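Local coordinates for protein myosin-2 (Saccharomyces cerevisiae, PDB 6IXO) that carries organelles and other cargo along actin cables as a class V myosin heavy chain, here represented by its globular cargo-binding tail domain, at residues Ile27-Pro38 and Asp50-Leu58. Residues are numbered along the deposited sequence; the frame is centred on the assembly and turned at random.
Sequences ITEGLLKGFEVP and DVVYPARIL
L31 enters a hollow lined by Y53, P54, I57 and L58, a knob-into-hole fit in the all-helical globular tail between helices 27-32 and 53-58, segments whose axes come within 11.0 Å and run at 140°, nearer antiparallel than parallel. CG lies anti to the backbone N (chi1 -180°), which brings the forked end nearer helix 53-58 than CB alone would. CD1 lies at the edge of the Y53 ring, 3.8 Å from CE1, and also meets CD1 of I57, while CD2 lies 3.9 Å from P54 O. A forked leucine suits this place because each branch fills a different part of the hollow. One turn earlier, I27 CG2 touches L58 CD2 at 3.6 Å, and T405 of helix 403-415 borders both I27 and I57.

Y53, in the first turn of helix 53-58, reaches the chain just after the L32-F35 type I turn. Tyrosine suits both tasks: its side chain and that of L31 slide past each other in opposite directions, and its OH extends far enough to accept a nearly straight hydrogen bond from E36 N (2.9 Å, 174°). A phenylalanine here would keep the ring but would probably leave E36 N without its acceptor and the chain after the turn less firmly fixed. Further along, P38, an apolar ring without an N-H, rests CG on D50 O. A water donates to L31 O, 2.7 Å away, and makes a weak hydrogen bond with Y53 OH.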
ATOM      1  N   ILE A  27      22.076  13.518  -8.241  1.00 35.45           N
ATOM      2  CA  ILE A  27      21.305  12.525  -7.500  1.00 33.36           C
ATOM      3  C   ILE A  27      19.841  12.919  -7.395  1.00 40.12           C
ATOM      4  O   ILE A  27      18.954  12.107  -7.690  1.00 36.91           O
ATOM      5  CB  ILE A  27      21.886  12.334  -6.084  1.00 35.44           C
ATOM      6  CG1 ILE A  27      23.334  11.809  -6.173  1.00 44.98           C
ATOM      7  CG2 ILE A  27      21.122  11.340  -5.332  1.00 38.11           C
ATOM      8  CD1 ILE A  27      23.424  10.430  -6.739  1.00 41.90           C
ATOM      9  N   THR A  28      19.571  14.158  -6.990  1.00 42.04           N
ATOM     10  CA  THR A  28      18.159  14.526  -6.776  1.00 39.97           C
ATOM     11  C   THR A  28      17.391  14.694  -8.083  1.00 40.17           C
ATOM     12  O   THR A  28      16.233  14.248  -8.202  1.00 44.81           O
ATOM     13  CB  THR A  28      18.018  15.805  -5.921  1.00 40.74           C
ATOM     14  OG1 THR A  28      18.637  16.906  -6.574  1.00 44.62           O
ATOM     15  CG2 THR A  28      18.632  15.610  -4.543  1.00 46.63           C
ATOM     16  N   GLU A  29      18.002  15.325  -9.078  1.00 43.66           N
ATOM     17  CA  GLU A  29      17.276  15.574 -10.314  1.00 45.21           C
ATOM     18  C   GLU A  29      17.368  14.389 -11.284  1.00 46.93           C
ATOM     19  O   GLU A  29      16.409  14.077 -11.945  1.00 46.01           O
ATOM     20  CB  GLU A  29      17.779  16.862 -10.992  1.00 48.37           C
ATOM     21  CG  GLU A  29      17.711  18.110 -10.099  1.00 55.26           C
ATOM     22  CD  GLU A  29      16.283  18.433  -9.608  1.00 63.26           C
ATOM     23  OE1 GLU A  29      15.347  18.495 -10.445  1.00 60.99           O
ATOM     24  OE2 GLU A  29      16.104  18.623  -8.383  1.00 67.66           O
ATOM     25  N   GLY A  30      18.524  13.732 -11.374  1.00 45.93           N
ATOM     26  CA  GLY A  30      18.708  12.657 -12.337  1.00 45.23           C
ATOM     27  C   GLY A  30      18.273  11.287 -11.819  1.00 52.17           C
ATOM     28  O   GLY A  30      17.507  10.575 -12.455  1.00 55.11           O
ATOM     29  N   LEU A  31      18.781  10.899 -10.659  1.00 45.70           N
ATOM     30  CA  LEU A  31      18.540   9.546 -10.179  1.00 38.27           C
ATOM     31  C   LEU A  31      17.173   9.433  -9.517  1.00 37.11           C
ATOM     32  O   LEU A  31      16.405   8.495  -9.766  1.00 37.44           O
ATOM     33  CB  LEU A  31      19.628   9.135  -9.181  1.00 39.40           C
ATOM     34  CG  LEU A  31      19.467   7.715  -8.624  1.00 39.33           C
ATOM     35  CD1 LEU A  31      19.665   6.689  -9.710  1.00 37.68           C
ATOM     36  CD2 LEU A  31      20.435   7.492  -7.476  1.00 40.65           C
ATOM     37  N   LEU A  32      16.872  10.379  -8.641  1.00 31.86           N
ATOM     38  CA  LEU A  32      15.662  10.225  -7.853  1.00 30.57           C
ATOM     39  C   LEU A  32      14.420  10.734  -8.627  1.00 36.87           C
ATOM     40  O   LEU A  32      13.504   9.961  -8.889  1.00 35.11           O
ATOM     41  CB  LEU A  32      15.795  10.940  -6.517  1.00 31.05           C
ATOM     42  CG  LEU A  32      16.977  10.454  -5.667  1.00 33.14           C
ATOM     43  CD1 LEU A  32      17.017  11.296  -4.406  1.00 29.98           C
ATOM     44  CD2 LEU A  32      16.874   8.960  -5.323  1.00 32.14           C
ATOM     45  N   LYS A  33      14.373  12.011  -8.987  1.00 39.71           N
ATOM     46  CA  LYS A  33      13.173  12.510  -9.695  1.00 41.10           C
ATOM     47  C   LYS A  33      13.066  11.848 -11.060  1.00 37.96           C
ATOM     48  O   LYS A  33      11.984  11.737 -11.621  1.00 39.97           O
ATOM     49  CB  LYS A  33      13.199  14.035  -9.862  1.00 42.26           C
ATOM     50  CG  LYS A  33      13.127  14.793  -8.548  1.00 42.30           C
ATOM     51  CD  LYS A  33      13.002  16.289  -8.810  1.00 49.33           C
ATOM     52  CE  LYS A  33      13.237  17.091  -7.533  1.00 53.40           C
ATOM     53  NZ  LYS A  33      13.058  18.553  -7.758  1.00 52.63           N
ATOM     54  N   GLY A  34      14.193  11.364 -11.584  1.00 34.83           N
ATOM     55  CA  GLY A  34      14.220  10.787 -12.917  1.00 33.36           C
ATOM     56  C   GLY A  34      14.077   9.269 -12.933  1.00 37.26           C
ATOM     57  O   GLY A  34      14.362   8.634 -13.948  1.00 38.96           O
ATOM     58  N   PHE A  35      13.682   8.680 -11.807  1.00 33.75           N
ATOM     59  CA  PHE A  35      13.542   7.222 -11.720  1.00 34.35           C
ATOM     60  C   PHE A  35      12.646   6.635 -12.841  1.00 39.22           C
ATOM     61  O   PHE A  35      11.689   7.285 -13.306  1.00 37.31           O
ATOM     62  CB  PHE A  35      12.964   6.821 -10.352  1.00 32.20           C
ATOM     63  CG  PHE A  35      11.445   7.001 -10.244  1.00 36.32           C
ATOM     64  CD1 PHE A  35      10.882   8.263 -10.015  1.00 33.55           C
ATOM     65  CD2 PHE A  35      10.598   5.904 -10.351  1.00 33.39           C
ATOM     66  CE1 PHE A  35       9.476   8.427  -9.909  1.00 35.38           C
ATOM     67  CE2 PHE A  35       9.179   6.060 -10.244  1.00 33.79           C
ATOM     68  CZ  PHE A  35       8.635   7.331 -10.022  1.00 34.86           C
ATOM     69  N   GLU A  36      12.987   5.417 -13.261  1.00 35.10           N
ATOM     70  CA  GLU A  36      12.208   4.625 -14.213  1.00 38.30           C
ATOM     71  C   GLU A  36      11.908   3.275 -13.578  1.00 39.18           C
ATOM     72  O   GLU A  36      12.786   2.605 -13.057  1.00 34.39           O
ATOM     73  CB  GLU A  36      12.942   4.426 -15.548  1.00 36.14           C
ATOM     74  CG  GLU A  36      13.109   5.697 -16.390  1.00 38.31           C
ATOM     75  CD  GLU A  36      11.777   6.274 -16.868  1.00 49.42           C
ATOM     76  OE1 GLU A  36      10.847   5.474 -17.072  1.00 47.29           O
ATOM     77  OE2 GLU A  36      11.667   7.512 -17.040  1.00 48.62           O
ATOM     78  N   VAL A  37      10.645   2.874 -13.600  1.00 36.40           N
ATOM     79  CA  VAL A  37      10.261   1.645 -12.949  1.00 32.57           C
ATOM     80  C   VAL A  37      10.378   0.504 -13.956  1.00 41.61           C
ATOM     81  O   VAL A  37      10.029   0.675 -15.113  1.00 43.44           O
ATOM     82  CB  VAL A  37       8.783   1.762 -12.398  1.00 40.97           C
ATOM     83  CG1 VAL A  37       8.382   0.496 -11.734  1.00 38.35           C
ATOM     84  CG2 VAL A  37       8.685   2.899 -11.399  1.00 35.84           C
ATOM     85  N   PRO A  38      10.873  -0.669 -13.542  1.00 48.55           N
ATOM     86  CA  PRO A  38      10.844  -1.783 -14.511  1.00 51.59           C
ATOM     87  C   PRO A  38       9.460  -2.419 -14.647  1.00 54.88           C
ATOM     88  O   PRO A  38       8.627  -2.217 -13.775  1.00 51.20           O
ATOM     89  CB  PRO A  38      11.824  -2.790 -13.917  1.00 52.17           C
ATOM     90  CG  PRO A  38      11.806  -2.495 -12.448  1.00 49.26           C
ATOM     91  CD  PRO A  38      11.664  -0.996 -12.345  1.00 47.99           C
ATOM     92  N   ASP A  50      17.647  -4.498 -10.585  1.00 46.70           N
ATOM     93  CA  ASP A  50      16.804  -3.708 -11.497  1.00 51.37           C
ATOM     94  C   ASP A  50      15.727  -2.920 -10.745  1.00 48.62           C
ATOM     95  O   ASP A  50      15.209  -1.917 -11.237  1.00 50.40           O
ATOM     96  CB  ASP A  50      16.122  -4.614 -12.532  1.00 62.74           C
ATOM     97  CG  ASP A  50      17.113  -5.324 -13.450  1.00 72.85           C
ATOM     98  OD1 ASP A  50      18.210  -4.771 -13.696  1.00 75.81           O
ATOM     99  OD2 ASP A  50      16.777  -6.437 -13.925  1.00 77.32           O
ATOM    100  N   VAL A  51      15.391  -3.392  -9.553  1.00 37.49           N
ATOM    101  CA  VAL A  51      14.356  -2.787  -8.753  1.00 35.79           C
ATOM    102  C   VAL A  51      14.946  -1.740  -7.810  1.00 35.35           C
ATOM    103  O   VAL A  51      14.434  -0.639  -7.694  1.00 36.07           O
ATOM    104  CB  VAL A  51      13.586  -3.842  -7.930  1.00 39.27           C
ATOM    105  CG1 VAL A  51      12.550  -3.162  -7.045  1.00 37.15           C
ATOM    106  CG2 VAL A  51      12.916  -4.854  -8.875  1.00 35.64           C
ATOM    107  N   VAL A  52      16.042  -2.078  -7.139  1.00 35.97           N
ATOM    108  CA  VAL A  52      16.537  -1.137  -6.148  1.00 37.03           C
ATOM    109  C   VAL A  52      17.808  -0.424  -6.634  1.00 38.65           C
ATOM    110  O   VAL A  52      18.682  -0.135  -5.831  1.00 33.43           O
ATOM    111  CB  VAL A  52      16.768  -1.855  -4.781  1.00 33.52           C
ATOM    112  CG1 VAL A  52      15.360  -2.318  -4.186  1.00 33.08           C
ATOM    113  CG2 VAL A  52      17.734  -3.029  -4.911  1.00 38.14           C
ATOM    114  N   TYR A  53      17.896  -0.112  -7.932  1.00 33.07           N
ATOM    115  CA  TYR A  53      19.139   0.500  -8.438  1.00 34.82           C
ATOM    116  C   TYR A  53      19.389   1.893  -7.792  1.00 29.19           C
ATOM    117  O   TYR A  53      20.559   2.232  -7.512  1.00 33.24           O
ATOM    118  CB  TYR A  53      19.150   0.574  -9.991  1.00 42.43           C
ATOM    119  CG  TYR A  53      18.189   1.578 -10.578  1.00 45.46           C
ATOM    120  CD1 TYR A  53      18.565   2.915 -10.741  1.00 42.30           C
ATOM    121  CD2 TYR A  53      16.883   1.203 -10.967  1.00 44.35           C
ATOM    122  CE1 TYR A  53      17.689   3.849 -11.257  1.00 43.11           C
ATOM    123  CE2 TYR A  53      16.001   2.138 -11.495  1.00 40.71           C
ATOM    124  CZ  TYR A  53      16.401   3.461 -11.632  1.00 45.39           C
ATOM    125  OH  TYR A  53      15.527   4.422 -12.141  1.00 50.37           O
ATOM    126  N   PRO A  54      18.341   2.686  -7.488  1.00 30.37           N
ATOM    127  CA  PRO A  54      18.654   3.959  -6.825  1.00 30.12           C
ATOM    128  C   PRO A  54      19.210   3.762  -5.434  1.00 33.65           C
ATOM    129  O   PRO A  54      20.219   4.398  -5.108  1.00 36.54           O
ATOM    130  CB  PRO A  54      17.286   4.677  -6.753  1.00 30.20           C
ATOM    131  CG  PRO A  54      16.517   4.073  -7.862  1.00 32.74           C
ATOM    132  CD  PRO A  54      16.874   2.628  -7.801  1.00 33.07           C
ATOM    133  N   ALA A  55      18.594   2.893  -4.641  1.00 31.33           N
ATOM    134  CA  ALA A  55      19.141   2.643  -3.310  1.00 30.22           C
ATOM    135  C   ALA A  55      20.600   2.149  -3.364  1.00 31.34           C
ATOM    136  O   ALA A  55      21.412   2.610  -2.572  1.00 31.35           O
ATOM    137  CB  ALA A  55      18.309   1.630  -2.560  1.00 32.52           C
ATOM    138  N   ARG A  56      20.923   1.235  -4.286  1.00 30.04           N
ATOM    139  CA  ARG A  56      22.277   0.665  -4.297  1.00 34.86           C
ATOM    140  C   ARG A  56      23.258   1.754  -4.659  1.00 37.29           C
ATOM    141  O   ARG A  56      24.348   1.838  -4.094  1.00 34.19           O
ATOM    142  CB  ARG A  56      22.398  -0.515  -5.292  1.00 39.69           C
ATOM    143  CG  ARG A  56      21.454  -1.679  -5.027  1.00 41.94           C
ATOM    144  CD  ARG A  56      22.029  -2.678  -4.061  1.00 51.99           C
ATOM    145  NE  ARG A  56      21.108  -3.765  -3.704  1.00 53.63           N
ATOM    146  CZ  ARG A  56      20.992  -4.919  -4.364  1.00 53.45           C
ATOM    147  NH1 ARG A  56      20.120  -5.843  -3.947  1.00 48.82           N
ATOM    148  NH2 ARG A  56      21.734  -5.155  -5.436  1.00 55.10           N
ATOM    149  N   ILE A  57      22.889   2.604  -5.610  1.00 33.91           N
ATOM    150  CA  ILE A  57      23.786   3.714  -5.955  1.00 38.12           C
ATOM    151  C   ILE A  57      24.022   4.664  -4.761  1.00 35.87           C
ATOM    152  O   ILE A  57      25.158   5.045  -4.466  1.00 34.46           O
ATOM    153  CB  ILE A  57      23.234   4.484  -7.154  1.00 37.11           C
ATOM    154  CG1 ILE A  57      23.364   3.594  -8.383  1.00 38.43           C
ATOM    155  CG2 ILE A  57      24.001   5.785  -7.344  1.00 38.60           C
ATOM    156  CD1 ILE A  57      22.648   4.120  -9.640  1.00 40.33           C
ATOM    157  N   LEU A  58      22.943   5.038  -4.076  1.00 34.71           N
ATOM    158  CA  LEU A  58      23.025   5.885  -2.891  1.00 34.38           C
ATOM    159  C   LEU A  58      23.909   5.269  -1.821  1.00 35.71           C
ATOM    160  O   LEU A  58      24.693   5.961  -1.180  1.00 37.01           O
ATOM    161  CB  LEU A  58      21.619   6.121  -2.309  1.00 30.19           C
ATOM    162  CG  LEU A  58      20.666   6.942  -3.178  1.00 34.14           C
ATOM    163  CD1 LEU A  58      19.247   6.994  -2.539  1.00 28.48           C
ATOM    164  CD2 LEU A  58      21.195   8.338  -3.383  1.00 35.13           C
TER
HETATM  165  O   HOH W   1      16.830   7.456 -12.194  1.00 52.51           O